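Local atomic coordinates of alcohol dehydrogenase (Escherichia coli, PDB entry 5VM2), a protein that probably acts as a zinc-containing, NAD(H)- or NADP(H)-dependent dehydrogenase, although its substrate is not known. Residues A[231-235]-A[236-240]; A[276-279]-A[280-283]. One frame throughout, in Å; residues are numbered along the deposited sequence.

In the fold
Both contacts are local turns in the Rossmann-type half of the chain, which probably binds the nucleotide, near its outer end; their centres lie about 16 Å apart and their nearest atoms about 8 Å, without touching. Contact 1 joins helix 225-232 to strand 238-243, an inner strand of the parallel sheet, and is partly buried: Thr233, Gly237 and Ala238 are buried, Glu234, Asp235 and Met236 exposed. Contact 2 belongs to the loop between strands 262-267 and 286-290, the latter outermost in the sheet within this chain, and is mostly exposed. A threonine hydroxyl and a left-handed turn organise contact 1; contact 2 depends on successive, mostly weak backbone bonds and a small Ile-Phe-Ile cluster.

Contact 1: residues A[231-235]-A[236-240]; sequences QFTED and MGADI
Thr233 OG1 takes part in two hydrogen bonds: it accepts one from Gly237 N at 2.9 Å, and it gives its own proton to the carbonyl O of Cys229, one turn back in helix 225-232. The bond from Gly237 is bent, with an N-H...O angle of 133°. With chi1 at 64°, OG1 sits between the backbone N and carbonyl carbon of its own residue. The same torsion sets the methyl CG2 beside the backbone N, anti to the carbonyl carbon, where it meets Ala238 CB at 4.0 Å, and this apolar pair is buried beside strand 171-175. The hydroxyl thus ties the end of the helix to the chain leaving it, while the methyl packs against the start of the next strand.

Between these points the chain makes a type I' turn from Thr233 to Met236, closed by Met236 N to Thr233 O at 3.0 Å. Glu234 and Asp235, at its two inner positions, both have positive phi. Met236 CG passes 3.2 Å from Thr233 O. Gly237 is extended with positive phi, one of its CA hydrogens lying on the side of Met236 O.

Glu234 is the C-prime residue of a Schellman motif that ends helix 225-232: Asp235 N bonds to the carbonyl O of the residue before Gln231, and Glu234 N to Gln231 O at 3.1 Å. Phe232, just before, packs on Ile173 and Ala197 and makes a cation-pi contact with Lys171. This is a helix-to-strand connection of the Rossmann fold, bringing the chain from helix 225-232 into the parallel strand 238-243.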
loop_
_atom_site.group_PDB
_atom_site.type_symbol
_atom_site.label_atom_id
_atom_site.label_comp_id
_atom_site.label_asym_id
_atom_site.label_seq_id
_atom_site.Cartn_x
_atom_site.Cartn_y
_atom_site.Cartn_z
ATOM N N GLN A 231 26.877 -13.034 3.667
ATOM C CA GLN A 231 26.808 -14.290 4.407
ATOM C C GLN A 231 25.504 -15.018 4.106
ATOM O O GLN A 231 25.498 -16.223 3.827
ATOM C CB GLN A 231 26.944 -14.025 5.905
ATOM C CG GLN A 231 26.706 -15.254 6.768
ATOM C CD GLN A 231 26.626 -14.924 8.245
ATOM O OE1 GLN A 231 27.112 -13.883 8.689
ATOM N NE2 GLN A 231 26.009 -15.813 9.016
ATOM N N PHE A 232 24.386 -14.288 4.148
ATOM C CA PHE A 232 23.078 -14.886 3.900
ATOM C C PHE A 232 23.021 -15.561 2.534
ATOM O O PHE A 232 22.442 -16.645 2.393
ATOM C CB PHE A 232 22.001 -13.806 4.035
ATOM C CG PHE A 232 20.647 -14.204 3.516
ATOM C CD1 PHE A 232 20.089 -13.546 2.429
ATOM C CD2 PHE A 232 19.917 -15.208 4.129
ATOM C CE1 PHE A 232 18.834 -13.901 1.949
ATOM C CE2 PHE A 232 18.663 -15.567 3.659
ATOM C CZ PHE A 232 18.119 -14.915 2.575
ATOM N N THR A 233 23.635 -14.951 1.518
ATOM C CA THR A 233 23.598 -15.467 0.156
ATOM C C THR A 233 24.876 -16.197 -0.236
ATOM O O THR A 233 25.084 -16.466 -1.425
ATOM C CB THR A 233 23.328 -14.334 -0.840
ATOM O OG1 THR A 233 24.418 -13.403 -0.820
ATOM C CG2 THR A 233 22.036 -13.607 -0.488
ATOM N N GLU A 234 25.737 -16.518 0.732
ATOM C CA GLU A 234 26.969 -17.260 0.471
ATOM C C GLU A 234 27.827 -16.558 -0.577
ATOM O O GLU A 234 28.380 -17.191 -1.477
ATOM C CB GLU A 234 26.664 -18.700 0.051
ATOM C CG GLU A 234 26.193 -19.579 1.193
ATOM C CD GLU A 234 25.054 -20.489 0.791
ATOM O OE1 GLU A 234 23.885 -20.106 1.005
ATOM O OE2 GLU A 234 25.330 -21.585 0.261
ATOM N N ASP A 235 27.921 -15.233 -0.469
ATOM C CA ASP A 235 28.712 -14.379 -1.350
ATOM C C ASP A 235 28.230 -14.410 -2.794
ATOM O O ASP A 235 28.944 -13.946 -3.692
ATOM C CB ASP A 235 30.200 -14.742 -1.288
ATOM C CG ASP A 235 30.709 -14.826 0.133
ATOM O OD1 ASP A 235 30.474 -13.874 0.906
ATOM O OD2 ASP A 235 31.338 -15.846 0.479
ATOM N N MET A 236 27.036 -14.944 -3.042
ATOM C CA MET A 236 26.541 -14.951 -4.411
ATOM C C MET A 236 25.566 -13.819 -4.694
ATOM O O MET A 236 25.369 -13.474 -5.864
ATOM C CB MET A 236 25.846 -16.281 -4.724
ATOM C CG MET A 236 26.513 -17.510 -4.127
ATOM S SD MET A 236 28.028 -17.988 -4.989
ATOM C CE MET A 236 28.996 -18.669 -3.644
ATOM N N GLY A 237 25.033 -13.153 -3.679
ATOM C CA GLY A 237 23.977 -12.186 -3.881
ATOM C C GLY A 237 22.609 -12.846 -3.923
ATOM O O GLY A 237 22.468 -14.049 -4.126
ATOM N N ALA A 238 21.579 -12.033 -3.721
ATOM C CA ALA A 238 20.214 -12.536 -3.712
ATOM C C ALA A 238 19.626 -12.569 -5.120
ATOM O O ALA A 238 19.968 -11.749 -5.976
ATOM C CB ALA A 238 19.334 -11.676 -2.801
ATOM N N ASP A 239 18.730 -13.535 -5.351
ATOM C CA ASP A 239 17.995 -13.585 -6.615
ATOM C C ASP A 239 17.178 -12.315 -6.831
ATOM O O ASP A 239 17.111 -11.788 -7.949
ATOM C CB ASP A 239 17.069 -14.801 -6.641
ATOM C CG ASP A 239 17.825 -16.109 -6.652
ATOM O OD1 ASP A 239 18.273 -16.546 -5.572
ATOM O OD2 ASP A 239 17.967 -16.692 -7.746
ATOM N N ILE A 240 16.528 -11.825 -5.781
ATOM C CA ILE A 240 15.661 -10.656 -5.868
ATOM C C ILE A 240 15.937 -9.783 -4.658
ATOM O O ILE A 240 15.978 -10.284 -3.532
ATOM C CB ILE A 240 14.168 -11.042 -5.906
ATOM C CG1 ILE A 240 13.866 -12.014 -7.054
ATOM C CG2 ILE A 240 13.314 -9.800 -6.016
ATOM C CD1 ILE A 240 12.607 -12.847 -6.831
#

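Contact 2: residues A[276-279]-A[280-283]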
loop_
_atom_site.group_PDB
_atom_site.type_symbol
_atom_site.label_atom_id
_atom_site.label_comp_id
_atom_site.label_asym_id
_atom_site.label_seq_id
_atom_site.Cartn_x
_atom_site.Cartn_y
_atom_site.Cartn_z
ATOM N N ILE A 276 23.563 5.091 -8.973
ATOM C CA ILE A 276 23.593 3.642 -9.138
ATOM C C ILE A 276 24.949 3.234 -9.697
ATOM O O ILE A 276 25.438 3.831 -10.667
ATOM C CB ILE A 276 22.456 3.160 -10.055
ATOM C CG1 ILE A 276 21.091 3.481 -9.441
ATOM C CG2 ILE A 276 22.587 1.662 -10.329
ATOM C CD1 ILE A 276 20.987 3.163 -7.962
ATOM N N ASN A 277 25.559 2.219 -9.091
ATOM C CA ASN A 277 26.827 1.670 -9.569
ATOM C C ASN A 277 26.503 0.524 -10.521
ATOM O O ASN A 277 26.383 -0.635 -10.118
ATOM C CB ASN A 277 27.694 1.220 -8.398
ATOM C CG ASN A 277 29.081 0.771 -8.830
ATOM O OD1 ASN A 277 29.315 0.442 -9.993
ATOM N ND2 ASN A 277 30.012 0.754 -7.884
ATOM N N PHE A 278 26.376 0.853 -11.812
ATOM C CA PHE A 278 26.010 -0.161 -12.798
ATOM C C PHE A 278 27.128 -1.169 -13.032
ATOM O O PHE A 278 26.857 -2.297 -13.463
ATOM C CB PHE A 278 25.601 0.503 -14.110
ATOM C CG PHE A 278 24.192 1.012 -14.095
ATOM C CD1 PHE A 278 23.131 0.126 -14.010
ATOM C CD2 PHE A 278 23.927 2.371 -14.133
ATOM C CE1 PHE A 278 21.821 0.584 -13.972
ATOM C CE2 PHE A 278 22.623 2.839 -14.103
ATOM C CZ PHE A 278 21.567 1.945 -14.024
ATOM N N LEU A 279 28.379 -0.790 -12.759
ATOM C CA LEU A 279 29.478 -1.743 -12.874
ATOM C C LEU A 279 29.236 -2.963 -11.993
ATOM O O LEU A 279 29.504 -4.097 -12.404
ATOM C CB LEU A 279 30.801 -1.063 -12.513
ATOM C CG LEU A 279 32.070 -1.914 -12.608
ATOM C CD1 LEU A 279 32.139 -2.647 -13.940
ATOM C CD2 LEU A 279 33.310 -1.056 -12.402
ATOM N N LYS A 280 28.705 -2.751 -10.786
ATOM C CA LYS A 280 28.449 -3.854 -9.867
ATOM C C LYS A 280 27.335 -4.773 -10.353
ATOM O O LYS A 280 27.250 -5.917 -9.896
ATOM C CB LYS A 280 28.100 -3.305 -8.482
ATOM C CG LYS A 280 28.360 -4.274 -7.333
ATOM C CD LYS A 280 29.821 -4.240 -6.900
ATOM C CE LYS A 280 30.199 -5.484 -6.105
ATOM N NZ LYS A 280 29.289 -5.734 -4.954
ATOM N N ILE A 281 26.479 -4.304 -11.261
ATOM C CA ILE A 281 25.361 -5.107 -11.742
ATOM C C ILE A 281 25.427 -5.215 -13.258
ATOM O O ILE A 281 24.393 -5.271 -13.932
ATOM C CB ILE A 281 24.018 -4.505 -11.298
ATOM C CG1 ILE A 281 23.945 -3.025 -11.687
ATOM C CG2 ILE A 281 23.824 -4.670 -9.803
ATOM C CD1 ILE A 281 22.555 -2.428 -11.550
ATOM N N ASN A 282 26.643 -5.254 -13.807
ATOM C CA ASN A 282 26.813 -5.243 -15.255
ATOM C C ASN A 282 26.444 -6.562 -15.921
ATOM O O ASN A 282 26.371 -6.607 -17.154
ATOM C CB ASN A 282 28.255 -4.876 -15.611
ATOM C CG ASN A 282 29.254 -5.942 -15.196
ATOM O OD1 ASN A 282 28.985 -6.766 -14.323
ATOM N ND2 ASN A 282 30.423 -5.923 -15.823
ATOM N N ARG A 283 26.204 -7.625 -15.157
ATOM C CA ARG A 283 25.930 -8.938 -15.742
ATOM C C ARG A 283 24.428 -9.232 -15.756
ATOM O O ARG A 283 23.933 -10.178 -15.138
ATOM C CB ARG A 283 26.713 -10.014 -15.004
ATOM C CG ARG A 283 28.176 -10.040 -15.426
ATOM C CD ARG A 283 28.930 -11.214 -14.838
ATOM N NE ARG A 283 30.214 -11.426 -15.500
ATOM C CZ ARG A 283 31.286 -10.659 -15.324
ATOM N NH1 ARG A 283 31.237 -9.620 -14.498
ATOM N NH2 ARG A 283 32.411 -10.930 -15.972
#
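Ile281 turns CG1 between its backbone N and carbonyl carbon (chi1 52°) and extends onward (chi2 168°), bringing CD1 to 3.6 Å from CD1 of Phe278, whose ring is swung to the side of its own backbone N (chi1 -81°). The backbone beneath is a run of overlapping turns in the loop before strand 286-290, the outermost strand of the Rossmann-type sheet in this chain; both side chains also touch Ile287 of that strand.

Ile276 CG2 lies 3.7 Å above the centre of one face of the Phe278 ring, whereas Ile281 CD1 approaches obliquely. Ile281 CD1 also comes within 4.3 Å of Ile276 CG2, joining the three residues in one apolar cluster.

The turns are closed between residues three apart. Ile281 N bonds to Phe278 O at 3.0 Å, while Lys280 N shares its proton weakly between Asn277 O and Asn277 OD1. The amide of Asn277 is steadied at its other end, where ND2 bonds to Tyr256 OH. Lys280 CB rests against Asn277 O. Further on, the Leu279 and Asn282 side chains run alongside each other; a weak bond runs from Asn282 N to Leu279 O, and Asn282 CB sits 3.5 Å from that same carbonyl oxygen.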